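PDB 1X9F: hemoglobin chain d1 from Lumbricus terrestris, which probably carries oxygen, binding it at the heme iron of a globin fold, as one chain of a many-subunit annelid hemoglobin. Local coordinates for residues D[9-14]-D[76-81]; D[25-30]-D[116-121]. All coordinates share one frame; numbering follows the deposited sequence.

In the fold
Interactions 1 and 2 lie about 19 Å apart between centres and are threaded alternately along the chain: 9-14 and 25-30 sit on consecutive helices, while 76-81 leads into helix 80-95 and 116-121 closes the next helix, 101-119. They meet directly where W14 CZ3 lies 4.2 Å from F27 CZ, and Q13 O lies 3.7 Å from L119 CD2. Neither contact lines the oxygen site. The side chain of L77 in interaction 1 is about 11 Å from a bound heme, and that of F27 in interaction 2 is about 10 Å from a heme and about 12 Å from the carbon monoxide.

Interaction 1. Residues D[9-14]-D[76-81]; sequences KVKLQW and MLDTPD
V10 and L77 form the apolar half of this contact, and K11 and D78 the charged half. The nearest CA atoms, those of K11 and L77, are 8.4 Å apart, which means that side chains do the bridging. V10 CG1 meets L77 CD2 at 4.0 Å, the two side chains crossing at about a right angle. This is the close-packed side: L77 also rests on C131 and I135, and V10 on W128 and I74, so helices 125-139 and 57-75 enclose the pair. C131 is itself tied to C2 by a disulfide.

In globin terms, helix A meets the EF corner, the type I turn from M76 to T79 that leads into helix F. The turn is closed at M76 O, which accepts T79 N at 2.9 Å and T79 OG1 at 3.3 Å from the same face of its plane.

The charged pair meets through a single bond at the edge of the contact, where D78 is partly exposed and a chain of another protein covers K11. K11 runs extended as far as CE, then bends at its last torsion (chi4 -75°), turning NZ to D78 OD2 at 2.9 Å in a salt bridge. The ammonium comes from above the carboxylate, 52° out of its plane. D78 CG stands between its own backbone N and carbonyl carbon (chi1 59°), which brings the acid end back toward the lysine. K11 NZ also bonds I74 O and the backbone of that other chain, where K11 makes a cation-pi contact with an aromatic side chain and D78 also packs on an aromatic side chain.

Interaction 2. Residues D[25-30]-D[116-121]; sequences VAFGLE and GDRLGT
This is a surface salt bridge, flanked by one ring, between helices B and G of the globin fold; it joins the middle of helix 21-38 to the last turn of helix 101-119, just before the GH corner. The nearest CA atoms, those of F27 and R118, are 9.2 Å apart, and R118 spans most of that gap. Its chain bends at chi2 (-83°), carrying the guanidinium across to F27 and E30.

F27 CD2 lies over one guanidinium face, 4.1 Å from R118 NE and offset toward the rim. The ring and guanidinium planes are 77° apart, so the phenyl group presents its edge to the arginine and not its face. Deeper in the fold, the same ring packs on L111, V114 and L115 of helix G and on L67.

E30 reaches out with an extended chain and meets the guanidinium at its edge. R118 NH2 gives the main bond, 2.8 Å to E30 OE1 with an N-H...O angle of 165°, on the syn side of the carboxylate but tilted out of its plane, while OE1 lies in the guanidinium plane; R118 NH1 adds a weak bond to that same oxygen. D117 directs its OD1 to R33 of the second subunit, another copy of this protein. Its OD2 is 4.3 Å from E30 OE2, and between these two acid oxygens sits a water, 2.6 Å from E30 OE2 and 2.6 Å from D117 OD2.

Interaction 1. Residues D[9-14]-D[76-81]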
loop_
_atom_site.group_PDB
_atom_site.type_symbol
_atom_site.label_atom_id
_atom_site.label_comp_id
_atom_site.label_asym_id
_atom_site.label_seq_id
_atom_site.Cartn_x
_atom_site.Cartn_y
_atom_site.Cartn_z
ATOM N N LYS D 9 -15.874 -4.378 22.200
ATOM C CA LYS D 9 -14.886 -4.718 21.184
ATOM C C LYS D 9 -15.405 -4.400 19.798
ATOM O O LYS D 9 -14.700 -3.809 18.977
ATOM C CB LYS D 9 -14.553 -6.209 21.255
ATOM C CG LYS D 9 -13.366 -6.623 20.406
ATOM C CD LYS D 9 -12.113 -5.879 20.853
ATOM C CE LYS D 9 -10.876 -6.764 20.755
ATOM N NZ LYS D 9 -10.974 -7.972 21.626
ATOM N N VAL D 10 -16.643 -4.810 19.546
ATOM C CA VAL D 10 -17.266 -4.582 18.260
ATOM C C VAL D 10 -17.402 -3.089 18.030
ATOM O O VAL D 10 -17.057 -2.601 16.953
ATOM C CB VAL D 10 -18.626 -5.285 18.155
ATOM C CG1 VAL D 10 -19.424 -4.762 16.959
ATOM C CG2 VAL D 10 -18.417 -6.787 18.023
ATOM N N LYS D 11 -17.869 -2.358 19.038
ATOM C CA LYS D 11 -17.989 -0.906 18.906
ATOM C C LYS D 11 -16.661 -0.265 18.477
ATOM O O LYS D 11 -16.625 0.529 17.536
ATOM C CB LYS D 11 -18.485 -0.263 20.207
ATOM C CG LYS D 11 -19.938 -0.632 20.578
ATOM C CD LYS D 11 -20.258 0.052 21.920
ATOM C CE LYS D 11 -21.637 -0.333 22.433
ATOM N NZ LYS D 11 -22.721 0.354 21.679
ATOM N N LEU D 12 -15.581 -0.625 19.170
ATOM C CA LEU D 12 -14.245 -0.081 18.917
ATOM C C LEU D 12 -13.717 -0.415 17.531
ATOM O O LEU D 12 -13.239 0.467 16.805
ATOM C CB LEU D 12 -13.269 -0.603 19.973
ATOM C CG LEU D 12 -12.976 0.255 21.208
ATOM C CD1 LEU D 12 -14.132 1.189 21.615
ATOM C CD2 LEU D 12 -12.563 -0.649 22.367
ATOM N N GLN D 13 -13.813 -1.693 17.168
ATOM C CA GLN D 13 -13.304 -2.177 15.890
ATOM C C GLN D 13 -14.117 -1.636 14.728
ATOM O O GLN D 13 -13.583 -1.402 13.640
ATOM C CB GLN D 13 -13.280 -3.704 15.856
ATOM C CG GLN D 13 -12.296 -4.307 16.837
ATOM C CD GLN D 13 -11.870 -5.706 16.460
ATOM O OE1 GLN D 13 -12.688 -6.528 16.038
ATOM N NE2 GLN D 13 -10.584 -5.984 16.612
ATOM N N TRP D 14 -15.409 -1.446 14.965
ATOM C CA TRP D 14 -16.277 -0.858 13.972
ATOM C C TRP D 14 -15.860 0.572 13.687
ATOM O O TRP D 14 -15.812 0.983 12.528
ATOM C CB TRP D 14 -17.713 -0.868 14.459
ATOM C CG TRP D 14 -18.644 -0.245 13.498
ATOM C CD1 TRP D 14 -19.489 0.791 13.740
ATOM C CD2 TRP D 14 -18.834 -0.610 12.125
ATOM N NE1 TRP D 14 -20.215 1.088 12.609
ATOM C CE2 TRP D 14 -19.830 0.244 11.600
ATOM C CE3 TRP D 14 -18.271 -1.584 11.282
ATOM C CZ2 TRP D 14 -20.269 0.166 10.270
ATOM C CZ3 TRP D 14 -18.707 -1.663 9.958
ATOM C CH2 TRP D 14 -19.699 -0.789 9.468
ATOM N N MET D 76 -26.149 0.422 19.470
ATOM C CA MET D 76 -27.236 0.077 20.397
ATOM C C MET D 76 -27.041 -1.280 21.068
ATOM O O MET D 76 -27.907 -1.727 21.826
ATOM C CB MET D 76 -28.588 0.088 19.678
ATOM C CG MET D 76 -29.118 1.471 19.376
ATOM S SD MET D 76 -30.698 1.399 18.529
ATOM C CE MET D 76 -31.029 3.147 18.330
ATOM N N LEU D 77 -25.915 -1.936 20.796
ATOM C CA LEU D 77 -25.637 -3.256 21.374
ATOM C C LEU D 77 -25.791 -3.316 22.903
ATOM O O LEU D 77 -26.099 -4.373 23.453
ATOM C CB LEU D 77 -24.246 -3.751 20.950
ATOM C CG LEU D 77 -24.041 -4.797 19.835
ATOM C CD1 LEU D 77 -25.292 -5.106 19.012
ATOM C CD2 LEU D 77 -22.874 -4.384 18.934
ATOM N N ASP D 78 -25.596 -2.181 23.576
ATOM C CA ASP D 78 -25.678 -2.108 25.042
ATOM C C ASP D 78 -26.994 -1.529 25.596
ATOM O O ASP D 78 -27.134 -1.356 26.814
ATOM C CB ASP D 78 -24.529 -1.246 25.543
ATOM C CG ASP D 78 -24.574 0.158 24.965
ATOM O OD1 ASP D 78 -24.455 1.121 25.749
ATOM O OD2 ASP D 78 -24.743 0.395 23.746
ATOM N N THR D 79 -27.943 -1.197 24.725
ATOM C CA THR D 79 -29.236 -0.675 25.168
ATOM C C THR D 79 -30.348 -1.556 24.601
ATOM O O THR D 79 -30.857 -1.264 23.519
ATOM C CB THR D 79 -29.429 0.793 24.703
ATOM O OG1 THR D 79 -29.152 0.894 23.299
ATOM C CG2 THR D 79 -28.387 1.715 25.336
ATOM N N PRO D 80 -30.728 -2.632 25.299
ATOM C CA PRO D 80 -31.688 -3.596 24.733
ATOM C C PRO D 80 -33.033 -2.979 24.304
ATOM O O PRO D 80 -33.572 -3.360 23.257
ATOM C CB PRO D 80 -31.873 -4.624 25.857
ATOM C CG PRO D 80 -31.419 -3.917 27.096
ATOM C CD PRO D 80 -30.298 -3.018 26.658
ATOM N N ASP D 81 -33.553 -2.026 25.080
ATOM C CA ASP D 81 -34.799 -1.321 24.734
ATOM C C ASP D 81 -34.743 -0.681 23.344
ATOM O O ASP D 81 -35.619 -0.919 22.500
ATOM C CB ASP D 81 -35.166 -0.272 25.804
ATOM C CG ASP D 81 -34.066 0.777 26.028
ATOM O OD1 ASP D 81 -32.873 0.406 26.116
ATOM O OD2 ASP D 81 -34.311 1.998 26.143
#

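Interaction 2. Residues D[25-30]-D[116-121]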
loop_
_atom_site.group_PDB
_atom_site.type_symbol
_atom_site.label_atom_id
_atom_site.label_comp_id
_atom_site.label_asym_id
_atom_site.label_seq_id
_atom_site.Cartn_x
_atom_site.Cartn_y
_atom_site.Cartn_z
ATOM N N VAL D 25 -17.845 4.929 1.803
ATOM C CA VAL D 25 -18.273 4.641 0.435
ATOM C C VAL D 25 -17.496 3.473 -0.185
ATOM O O VAL D 25 -18.096 2.602 -0.816
ATOM C CB VAL D 25 -18.190 5.900 -0.461
ATOM C CG1 VAL D 25 -18.764 5.628 -1.849
ATOM C CG2 VAL D 25 -18.943 7.056 0.192
ATOM N N ALA D 26 -16.177 3.437 -0.001
ATOM C CA ALA D 26 -15.380 2.344 -0.562
ATOM C C ALA D 26 -15.633 1.018 0.147
ATOM O O ALA D 26 -15.612 -0.043 -0.480
ATOM C CB ALA D 26 -13.896 2.686 -0.550
ATOM N N PHE D 27 -15.877 1.089 1.454
ATOM C CA PHE D 27 -16.110 -0.106 2.255
ATOM C C PHE D 27 -17.402 -0.751 1.785
ATOM O O PHE D 27 -17.454 -1.962 1.518
ATOM C CB PHE D 27 -16.197 0.274 3.738
ATOM C CG PHE D 27 -16.502 -0.880 4.652
ATOM C CD1 PHE D 27 -17.813 -1.296 4.852
ATOM C CD2 PHE D 27 -15.481 -1.541 5.326
ATOM C CE1 PHE D 27 -18.102 -2.362 5.694
ATOM C CE2 PHE D 27 -15.763 -2.607 6.175
ATOM C CZ PHE D 27 -17.078 -3.016 6.359
ATOM N N GLY D 28 -18.443 0.073 1.675
ATOM C CA GLY D 28 -19.763 -0.402 1.275
ATOM C C GLY D 28 -19.792 -1.070 -0.088
ATOM O O GLY D 28 -20.462 -2.088 -0.274
ATOM N N LEU D 29 -19.064 -0.481 -1.033
ATOM C CA LEU D 29 -18.983 -0.970 -2.403
ATOM C C LEU D 29 -18.302 -2.331 -2.422
ATOM O O LEU D 29 -18.804 -3.281 -3.032
ATOM C CB LEU D 29 -18.207 0.037 -3.268
ATOM C CG LEU D 29 -17.728 -0.345 -4.676
ATOM C CD1 LEU D 29 -18.817 -0.111 -5.718
ATOM C CD2 LEU D 29 -16.475 0.438 -5.043
ATOM N N GLU D 30 -17.161 -2.415 -1.743
ATOM C CA GLU D 30 -16.399 -3.653 -1.673
ATOM C C GLU D 30 -17.253 -4.764 -1.084
ATOM O O GLU D 30 -17.243 -5.896 -1.578
ATOM C CB GLU D 30 -15.142 -3.464 -0.833
ATOM C CG GLU D 30 -14.194 -4.653 -0.887
ATOM C CD GLU D 30 -12.953 -4.449 -0.044
ATOM O OE1 GLU D 30 -12.572 -3.283 0.205
ATOM O OE2 GLU D 30 -12.346 -5.460 0.372
ATOM N N GLY D 116 -12.419 -8.453 8.309
ATOM C CA GLY D 116 -11.155 -9.168 8.474
ATOM C C GLY D 116 -10.001 -8.538 7.713
ATOM O O GLY D 116 -8.903 -8.400 8.254
ATOM N N ASP D 117 -10.246 -8.151 6.462
ATOM C CA ASP D 117 -9.228 -7.486 5.651
ATOM C C ASP D 117 -8.812 -6.162 6.253
ATOM O O ASP D 117 -7.627 -5.847 6.303
ATOM C CB ASP D 117 -9.735 -7.236 4.232
ATOM C CG ASP D 117 -9.903 -8.507 3.443
ATOM O OD1 ASP D 117 -9.021 -9.386 3.529
ATOM O OD2 ASP D 117 -10.883 -8.717 2.700
ATOM N N ARG D 118 -9.790 -5.383 6.695
ATOM C CA ARG D 118 -9.518 -4.066 7.246
ATOM C C ARG D 118 -8.793 -4.143 8.577
ATOM O O ARG D 118 -7.831 -3.406 8.808
ATOM C CB ARG D 118 -10.817 -3.293 7.431
ATOM C CG ARG D 118 -11.454 -2.837 6.132
ATOM C CD ARG D 118 -10.859 -1.539 5.600
ATOM N NE ARG D 118 -11.476 -1.095 4.348
ATOM C CZ ARG D 118 -11.726 -1.874 3.296
ATOM N NH1 ARG D 118 -11.403 -3.164 3.299
ATOM N NH2 ARG D 118 -12.292 -1.351 2.218
ATOM N N LEU D 119 -9.253 -5.027 9.455
ATOM C CA LEU D 119 -8.716 -5.050 10.813
ATOM C C LEU D 119 -7.531 -5.991 10.954
ATOM O O LEU D 119 -6.690 -5.802 11.833
ATOM C CB LEU D 119 -9.816 -5.382 11.824
ATOM C CG LEU D 119 -10.874 -4.277 11.954
ATOM C CD1 LEU D 119 -12.198 -4.842 12.444
ATOM C CD2 LEU D 119 -10.389 -3.135 12.856
ATOM N N GLY D 120 -7.457 -7.000 10.093
ATOM C CA GLY D 120 -6.329 -7.936 10.111
ATOM C C GLY D 120 -6.454 -8.998 11.186
ATOM O O GLY D 120 -7.562 -9.396 11.551
ATOM N N THR D 121 -5.312 -9.453 11.694
ATOM C CA THR D 121 -5.280 -10.536 12.677
ATOM C C THR D 121 -5.901 -10.139 14.022
ATOM O O THR D 121 -6.186 -11.000 14.853
ATOM C CB THR D 121 -3.834 -11.053 12.886
ATOM O OG1 THR D 121 -3.309 -10.544 14.125
ATOM C CG2 THR D 121 -2.885 -10.462 11.831
HETATM O O HOH W 1 -12.669 -7.906 1.035
#